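Local coordinates for protein 4-oxalocrotonate decarboxylase NahK (PDB 5D2K) that catalyses the metal-assisted decarboxylation of 2-oxohex-3-enedioate to 2-oxopent-4-enoate and CO2 in the bacterial breakdown of naphthalene, at residues H21-E26 and R55-A60; G133-A138 and H212-V217. The protein carries 1 engineered substitution. All blocks are in the same frame, centred on the assembly; numbering follows the deposited sequence.

Contact 1. Residues H21-E26 and R55-A60; sequences HIENAE and RRRKEA. With EDO (1,2-ethanediol), chain E.
Lys58 runs along Glu23 from CG outward and ends between Glu23 and Glu26. Its CB starts off to one side of helix 12-27, and CG comes 3.2 Å from Glu23 OE2. CD runs on past the same oxygen, in the opposite direction to the glutamate chain. CE lies 3.5 Å from Glu26 OE1, and a bend at the last torsion (chi4 -57°) sets NZ between the two carboxylates. NZ is 2.9 Å from Glu23 OE2, which it meets on the anti side, and 2.8 Å from Glu26 OE1, which accepts through its syn lone pair. With the helix axes 11.2 Å apart and inclined at 61°, long charged side chains span the gap between helices 12-27 and 44-60, forming a four-residue salt-bridge network. Arg57 supplies its other cation: NE donates to Glu23 OE1 at 2.9 Å, almost straight at 167°. That oxygen lies in the guanidinium plane, whereas NE stands above the carboxylate plane. A water donating to Glu23 OE1 and Asn24 OD1 accepts from Arg57 NH2. Arg61 forms a further salt bridge with Glu23 OE2, and Tyr94 OH, just past strand 87-92, hydrogen-bonds to both Glu26 OE2 and Lys58 NZ.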
ATOM      1  N   HIS A  21     -19.833   2.855  -4.676  1.00 10.51           N
ATOM      2  CA  HIS A  21     -19.749   4.196  -4.100  1.00 11.56           C
ATOM      3  C   HIS A  21     -18.297   4.604  -3.796  1.00 10.37           C
ATOM      4  O   HIS A  21     -17.819   5.684  -4.195  1.00 11.11           O
ATOM      5  CB  HIS A  21     -20.629   4.207  -2.846  1.00 11.48           C
ATOM      6  CG  HIS A  21     -20.496   5.431  -2.000  1.00 12.13           C
ATOM      7  ND1 HIS A  21     -21.093   6.631  -2.327  1.00 17.78           N
ATOM      8  CD2 HIS A  21     -19.863   5.630  -0.821  1.00 13.09           C
ATOM      9  CE1 HIS A  21     -20.813   7.523  -1.393  1.00 18.10           C
ATOM     10  NE2 HIS A  21     -20.074   6.940  -0.466  1.00 16.31           N
ATOM     11  N   ILE A  22     -17.574   3.713  -3.133  1.00  9.62           N
ATOM     12  CA  ILE A  22     -16.211   4.012  -2.732  1.00 10.40           C
ATOM     13  C   ILE A  22     -15.290   4.028  -3.954  1.00  7.28           C
ATOM     14  O   ILE A  22     -14.426   4.907  -4.088  1.00  9.64           O
ATOM     15  CB  ILE A  22     -15.726   2.991  -1.677  1.00  9.71           C
ATOM     16  CG1 ILE A  22     -16.530   3.164  -0.388  1.00 11.66           C
ATOM     17  CG2 ILE A  22     -14.225   3.131  -1.402  1.00 12.11           C
ATOM     18  CD1 ILE A  22     -16.237   2.106   0.666  1.00 13.89           C
ATOM     19  N   GLU A  23     -15.472   3.064  -4.858  1.00  9.69           N
ATOM     20  CA  GLU A  23     -14.656   3.065  -6.071  1.00  8.56           C
ATOM     21  C   GLU A  23     -14.882   4.326  -6.908  1.00 10.75           C
ATOM     22  O   GLU A  23     -13.933   4.887  -7.479  1.00 10.16           O
ATOM     23  CB  GLU A  23     -14.922   1.832  -6.929  1.00  9.47           C
ATOM     24  CG  GLU A  23     -13.896   1.782  -8.061  1.00 11.30           C
ATOM     25  CD  GLU A  23     -14.173   0.720  -9.099  1.00 10.33           C
ATOM     26  OE1 GLU A  23     -15.352   0.502  -9.460  1.00 12.54           O
ATOM     27  OE2 GLU A  23     -13.207   0.100  -9.577  1.00 11.10           O
ATOM     28  N   ASN A  24     -16.132   4.786  -6.980  1.00 10.32           N
ATOM     29  CA  ASN A  24     -16.425   5.966  -7.789  1.00 11.70           C
ATOM     30  C   ASN A  24     -15.709   7.211  -7.271  1.00 10.05           C
ATOM     31  O   ASN A  24     -15.350   8.093  -8.051  1.00  9.85           O
ATOM     32  CB  ASN A  24     -17.945   6.214  -7.867  1.00  9.97           C
ATOM     33  CG  ASN A  24     -18.617   5.343  -8.897  1.00 13.67           C
ATOM     34  OD1 ASN A  24     -17.962   4.754  -9.746  1.00 14.31           O
ATOM     35  ND2 ASN A  24     -19.944   5.288  -8.850  1.00 17.15           N
ATOM     36  N   ALA A  25     -15.481   7.283  -5.962  1.00 10.06           N
ATOM     37  CA  ALA A  25     -14.732   8.404  -5.401  1.00  9.23           C
ATOM     38  C   ALA A  25     -13.288   8.425  -5.939  1.00  8.62           C
ATOM     39  O   ALA A  25     -12.738   9.480  -6.239  1.00 11.01           O
ATOM     40  CB  ALA A  25     -14.750   8.341  -3.868  1.00 11.22           C
ATOM     41  N   GLU A  26     -12.681   7.251  -6.080  1.00  9.74           N
ATOM     42  CA  GLU A  26     -11.359   7.168  -6.680  1.00 10.96           C
ATOM     43  C   GLU A  26     -11.382   7.510  -8.176  1.00  9.88           C
ATOM     44  O   GLU A  26     -10.601   8.352  -8.659  1.00 11.73           O
ATOM     45  CB  GLU A  26     -10.791   5.762  -6.470  1.00  9.58           C
ATOM     46  CG  GLU A  26      -9.430   5.538  -7.117  1.00  9.01           C
ATOM     47  CD  GLU A  26      -9.422   4.412  -8.145  1.00 10.08           C
ATOM     48  OE1 GLU A  26     -10.281   3.499  -8.083  1.00 10.92           O
ATOM     49  OE2 GLU A  26      -8.521   4.452  -9.019  1.00 13.38           O
ATOM     50  N   ARG A  55     -11.899  -4.835  -5.976  1.00  7.96           N
ATOM     51  CA  ARG A  55     -10.955  -5.599  -6.796  1.00  8.63           C
ATOM     52  C   ARG A  55     -11.663  -6.333  -7.944  1.00  8.81           C
ATOM     53  O   ARG A  55     -11.188  -6.300  -9.086  1.00  9.73           O
ATOM     54  CB  ARG A  55     -10.164  -6.604  -5.938  1.00  7.98           C
ATOM     55  CG  ARG A  55      -9.120  -7.372  -6.740  1.00 11.07           C
ATOM     56  CD  ARG A  55      -8.357  -8.390  -5.900  1.00 13.86           C
ATOM     57  NE  ARG A  55      -7.572  -9.270  -6.769  1.00 14.74           N
ATOM     58  CZ  ARG A  55      -6.434  -9.856  -6.406  1.00 18.13           C
ATOM     59  NH1 ARG A  55      -5.947  -9.667  -5.191  1.00 15.53           N
ATOM     60  NH2 ARG A  55      -5.787 -10.632  -7.268  1.00 19.70           N
ATOM     61  N   ARG A  56     -12.797  -6.979  -7.643  1.00  9.50           N
ATOM     62  CA  ARG A  56     -13.558  -7.686  -8.661  1.00 10.27           C
ATOM     63  C   ARG A  56     -14.077  -6.736  -9.755  1.00 11.57           C
ATOM     64  O   ARG A  56     -14.015  -7.061 -10.943  1.00 11.00           O
ATOM     65  CB  ARG A  56     -14.730  -8.454  -8.036  1.00 11.44           C
ATOM     66  CG  ARG A  56     -15.373  -9.437  -9.018  1.00 15.21           C
ATOM     67  CD  ARG A  56     -16.841  -9.713  -8.675  1.00 15.70           C
ATOM     68  NE  ARG A  56     -17.625  -8.481  -8.697  1.00 15.47           N
ATOM     69  CZ  ARG A  56     -18.062  -7.883  -9.803  1.00 16.36           C
ATOM     70  NH1 ARG A  56     -17.801  -8.402 -11.000  1.00 18.00           N
ATOM     71  NH2 ARG A  56     -18.751  -6.756  -9.713  1.00 18.12           N
ATOM     72  N   ARG A  57     -14.567  -5.566  -9.358  1.00  9.43           N
ATOM     73  CA  ARG A  57     -15.023  -4.578 -10.331  1.00 10.21           C
ATOM     74  C   ARG A  57     -13.892  -4.212 -11.296  1.00 12.18           C
ATOM     75  O   ARG A  57     -14.097  -4.105 -12.508  1.00 12.40           O
ATOM     76  CB  ARG A  57     -15.544  -3.323  -9.622  1.00 12.43           C
ATOM     77  CG  ARG A  57     -16.821  -3.555  -8.802  1.00 11.67           C
ATOM     78  CD  ARG A  57     -17.232  -2.288  -8.029  1.00 11.99           C
ATOM     79  NE  ARG A  57     -17.594  -1.174  -8.904  1.00 11.95           N
ATOM     80  CZ  ARG A  57     -18.787  -1.032  -9.485  1.00 12.01           C
ATOM     81  NH1 ARG A  57     -19.751  -1.927  -9.277  1.00 14.27           N
ATOM     82  NH2 ARG A  57     -19.020   0.011 -10.273  1.00 14.34           N
ATOM     83  N   LYS A  58     -12.691  -4.033 -10.754  1.00  9.75           N
ATOM     84  CA  LYS A  58     -11.571  -3.637 -11.592  1.00  9.01           C
ATOM     85  C   LYS A  58     -11.152  -4.782 -12.507  1.00  9.08           C
ATOM     86  O   LYS A  58     -10.883  -4.558 -13.688  1.00 10.27           O
ATOM     87  CB  LYS A  58     -10.388  -3.162 -10.731  1.00  8.66           C
ATOM     88  CG  LYS A  58     -10.691  -1.859 -10.002  1.00  8.34           C
ATOM     89  CD  LYS A  58      -9.418  -1.205  -9.467  1.00  9.31           C
ATOM     90  CE  LYS A  58      -9.724   0.052  -8.669  1.00  9.06           C
ATOM     91  NZ  LYS A  58     -10.508   1.070  -9.465  1.00  9.50           N
ATOM     92  N   GLU A  59     -11.108  -6.002 -11.979  1.00 10.30           N
ATOM     93  CA  GLU A  59     -10.775  -7.179 -12.778  0.53 11.43           C
ATOM     94  C   GLU A  59     -11.777  -7.386 -13.914  1.00 11.83           C
ATOM     95  O   GLU A  59     -11.400  -7.753 -15.034  1.00 12.73           O
ATOM     96  CB  GLU A  59     -10.726  -8.432 -11.896  0.53 12.04           C
ATOM     97  CG  GLU A  59      -9.523  -8.508 -10.951  0.53 13.79           C
ATOM     98  CD  GLU A  59      -9.683  -9.574  -9.867  0.53 12.99           C
ATOM     99  OE1 GLU A  59     -10.837  -9.914  -9.518  0.53 16.82           O
ATOM    100  OE2 GLU A  59      -8.649 -10.067  -9.357  0.53 16.41           O
ATOM    101  N   ALA A  60     -13.056  -7.163 -13.603  1.00 11.97           N
ATOM    102  CA  ALA A  60     -14.125  -7.391 -14.568  1.00 14.03           C
ATOM    103  C   ALA A  60     -14.050  -6.443 -15.750  1.00 14.07           C
ATOM    104  O   ALA A  60     -14.510  -6.783 -16.849  1.00 17.21           O
ATOM    105  CB  ALA A  60     -15.488  -7.264 -13.890  1.00 13.65           C
TER
HETATM  106  C1  EDO E 303      -2.210 -10.985  -6.244  1.00 28.05           C
HETATM  107  O1  EDO E 303      -3.034 -11.417  -7.333  1.00 33.51           O
HETATM  108  C2  EDO E 303      -2.583 -11.782  -5.004  1.00 28.55           C
HETATM  109  O2  EDO E 303      -3.853 -11.351  -4.501  1.00 25.77           O
HETATM  110  O   HOH W   1     -17.158   2.233 -10.507  1.00 14.74           O

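Contact 2. Residues G133-A138 and H212-V217; sequences GDVIAA and HPLSSV
Val135 and Val217 turn the same branch toward each other: in both, CG1 is anti to the backbone N (chi1 168° and 177°). The two CG1 methyls consequently meet at 3.6 Å, the shortest approach between the segments, while the side chains run at a slant to one another. Val135 CG1 also lies 3.8 Å from Val217 CB, so it rests against the branch point as well as the methyl. Its second methyl, CG2, faces the backbone of the other segment and lies 4.0 Å from Leu214 O, a van der Waals approach.

Leu214 flanks the valine pair. Its CG stands beside its own backbone N, and CD2 comes 4.1 Å from Val135 CG1. The other methyl, CD1, reaches the exposed Ile136, whose CG1 is 4.3 Å away; this looser contact forms the outer margin of an otherwise buried patch. Val135 thus inserts between residues three apart on the opposing helix, Leu214 and Val217, both of which direct their CB atoms toward it.

The start of helix 213-225 carries a capping bond. His212 occupies the N-cap position, and its ND1 accepts from Leu214 N at 3.1 Å and 161°, with the donor close to the imidazole plane. This ties down the residue that supplies the leucine side chain.

Beyond the pair, Val217 rests on Val119 of strand 112-121 and on Leu125, while Leu214 also touches Leu132. The arrangement is an apolar helix-to-helix contact within the FAA hydrolase C-terminal family region: the short helix 132-135 and the turn after it pack against the first turn of helix 213-225, beside the larger, eight-stranded mixed sheet that carries the magnesium ligands.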
ATOM      1  N   GLY A 133      10.935 -17.022   8.998  1.00 13.90           N
ATOM      2  CA  GLY A 133      11.704 -18.065   8.338  1.00 13.67           C
ATOM      3  C   GLY A 133      11.036 -18.740   7.148  1.00 15.24           C
ATOM      4  O   GLY A 133      11.715 -19.315   6.304  1.00 15.90           O
ATOM      5  N   ASP A 134       9.708 -18.681   7.086  1.00 11.97           N
ATOM      6  CA  ASP A 134       8.944 -19.258   5.982  1.00 13.13           C
ATOM      7  C   ASP A 134       9.015 -18.393   4.725  1.00 13.17           C
ATOM      8  O   ASP A 134       8.791 -18.871   3.618  1.00 15.15           O
ATOM      9  CB  ASP A 134       7.471 -19.432   6.384  1.00 13.84           C
ATOM     10  CG  ASP A 134       7.276 -20.469   7.479  1.00 21.06           C
ATOM     11  OD1 ASP A 134       7.744 -21.613   7.307  1.00 21.41           O
ATOM     12  OD2 ASP A 134       6.640 -20.144   8.507  1.00 22.37           O
ATOM     13  N   VAL A 135       9.307 -17.112   4.913  1.00 13.15           N
ATOM     14  CA  VAL A 135       9.222 -16.124   3.840  1.00 12.29           C
ATOM     15  C   VAL A 135      10.513 -16.040   3.029  1.00 12.08           C
ATOM     16  O   VAL A 135      10.498 -15.762   1.833  1.00 12.14           O
ATOM     17  CB  VAL A 135       8.890 -14.716   4.429  1.00 15.69           C
ATOM     18  CG1 VAL A 135       9.079 -13.601   3.404  1.00 20.57           C
ATOM     19  CG2 VAL A 135       7.469 -14.699   5.005  1.00 15.38           C
ATOM     20  N   ILE A 136      11.643 -16.279   3.692  1.00 10.79           N
ATOM     21  CA  ILE A 136      12.941 -15.887   3.142  1.00 10.43           C
ATOM     22  C   ILE A 136      13.214 -16.473   1.760  1.00 11.78           C
ATOM     23  O   ILE A 136      13.501 -15.735   0.822  1.00 11.33           O
ATOM     24  CB  ILE A 136      14.083 -16.270   4.108  1.00  9.72           C
ATOM     25  CG1 ILE A 136      13.871 -15.565   5.455  1.00 10.62           C
ATOM     26  CG2 ILE A 136      15.428 -15.903   3.509  1.00 12.17           C
ATOM     27  CD1 ILE A 136      14.706 -16.168   6.603  1.00 12.56           C
ATOM     28  N   ALA A 137      13.085 -17.788   1.619  1.00 11.93           N
ATOM     29  CA  ALA A 137      13.430 -18.440   0.356  1.00 13.69           C
ATOM     30  C   ALA A 137      12.428 -18.121  -0.751  1.00 13.06           C
ATOM     31  O   ALA A 137      12.725 -18.304  -1.934  1.00 16.73           O
ATOM     32  CB  ALA A 137      13.523 -19.930   0.553  1.00 16.82           C
ATOM     33  N   ALA A 138      11.249 -17.652  -0.365  1.00 11.23           N
ATOM     34  CA  ALA A 138      10.225 -17.296  -1.339  1.00 12.44           C
ATOM     35  C   ALA A 138      10.483 -15.932  -1.993  1.00 13.55           C
ATOM     36  O   ALA A 138       9.804 -15.582  -2.956  1.00 13.33           O
ATOM     37  CB  ALA A 138       8.854 -17.316  -0.683  1.00 14.58           C
ATOM     38  N   HIS A 212      11.240  -5.796  10.614  1.00 14.01           N
ATOM     39  CA  HIS A 212      11.875  -6.363   9.427  1.00 12.39           C
ATOM     40  C   HIS A 212      10.848  -6.385   8.301  1.00 10.42           C
ATOM     41  O   HIS A 212       9.774  -6.932   8.492  1.00 12.68           O
ATOM     42  CB  HIS A 212      12.372  -7.791   9.682  1.00 11.94           C
ATOM     43  CG  HIS A 212      13.426  -8.233   8.724  1.00 12.90           C
ATOM     44  ND1 HIS A 212      13.192  -8.401   7.372  1.00 11.61           N
ATOM     45  CD2 HIS A 212      14.734  -8.530   8.920  1.00 10.95           C
ATOM     46  CE1 HIS A 212      14.314  -8.777   6.782  1.00 13.61           C
ATOM     47  NE2 HIS A 212      15.264  -8.852   7.698  1.00 11.74           N
ATOM     48  N   PRO A 213      11.170  -5.811   7.124  1.00 12.45           N
ATOM     49  CA  PRO A 213      10.152  -5.834   6.059  1.00  9.91           C
ATOM     50  C   PRO A 213       9.609  -7.236   5.713  1.00 10.00           C
ATOM     51  O   PRO A 213       8.443  -7.375   5.314  1.00  9.70           O
ATOM     52  CB  PRO A 213      10.899  -5.215   4.868  1.00  9.27           C
ATOM     53  CG  PRO A 213      11.809  -4.213   5.517  1.00 11.19           C
ATOM     54  CD  PRO A 213      12.322  -4.962   6.757  1.00 11.06           C
ATOM     55  N   LEU A 214      10.423  -8.273   5.889  1.00 10.63           N
ATOM     56  CA  LEU A 214       9.940  -9.619   5.579  1.00  9.44           C
ATOM     57  C   LEU A 214       8.877 -10.081   6.595  1.00  8.94           C
ATOM     58  O   LEU A 214       8.062 -10.956   6.288  1.00 10.03           O
ATOM     59  CB  LEU A 214      11.111 -10.603   5.514  1.00  9.00           C
ATOM     60  CG  LEU A 214      12.093 -10.371   4.364  1.00 11.48           C
ATOM     61  CD1 LEU A 214      13.109 -11.500   4.282  1.00 12.67           C
ATOM     62  CD2 LEU A 214      11.350 -10.205   3.027  1.00 11.13           C
ATOM     63  N   SER A 215       8.852  -9.477   7.786  1.00  9.83           N
ATOM     64  CA  SER A 215       7.790  -9.795   8.751  1.00  9.81           C
ATOM     65  C   SER A 215       6.446  -9.281   8.260  1.00 11.35           C
ATOM     66  O   SER A 215       5.397  -9.829   8.587  1.00 10.99           O
ATOM     67  CB  SER A 215       8.100  -9.211  10.134  1.00 10.87           C
ATOM     68  OG  SER A 215       9.221  -9.874  10.720  1.00 12.81           O
ATOM     69  N   SER A 216       6.482  -8.208   7.477  1.00 11.03           N
ATOM     70  CA  SER A 216       5.276  -7.690   6.860  1.00  9.45           C
ATOM     71  C   SER A 216       4.701  -8.682   5.846  1.00 11.74           C
ATOM     72  O   SER A 216       3.476  -8.853   5.749  1.00 11.13           O
ATOM     73  CB  SER A 216       5.584  -6.348   6.194  1.00 11.10           C
ATOM     74  OG  SER A 216       4.397  -5.774   5.675  1.00 10.60           O
ATOM     75  N   VAL A 217       5.589  -9.323   5.086  1.00  9.76           N
ATOM     76  CA  VAL A 217       5.203 -10.350   4.126  1.00  7.98           C
ATOM     77  C   VAL A 217       4.552 -11.536   4.861  1.00 12.44           C
ATOM     78  O   VAL A 217       3.521 -12.055   4.428  1.00 10.47           O
ATOM     79  CB  VAL A 217       6.411 -10.840   3.285  1.00 10.20           C
ATOM     80  CG1 VAL A 217       5.994 -11.971   2.336  1.00 10.09           C
ATOM     81  CG2 VAL A 217       7.021  -9.689   2.492  1.00 11.58           C
TER

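From the N terminus, helix 12-27 leads through a mostly non-helical connection, with only the short helix 35-38, to helix 44-60, where contact 1 closes a loop of 28 intervening residues. The chain then enters the larger, eight-stranded mixed sheet, including strand 112-121 with the magnesium ligands Glu114 and Glu116, before contact 2 opens at helix 132-135. Its 73-residue loop passes through strand 139-149, bearing the third ligand, Glu147, and returns at helix 213-225. The loops follow in series, neither nesting nor crossing. Their centres lie 30 Å apart on opposite sides of the chain's centre: contact 1 joins two N-terminal helices by charge, contact 2 two helices of the FAA hydrolase C-terminal region by apolar side chains.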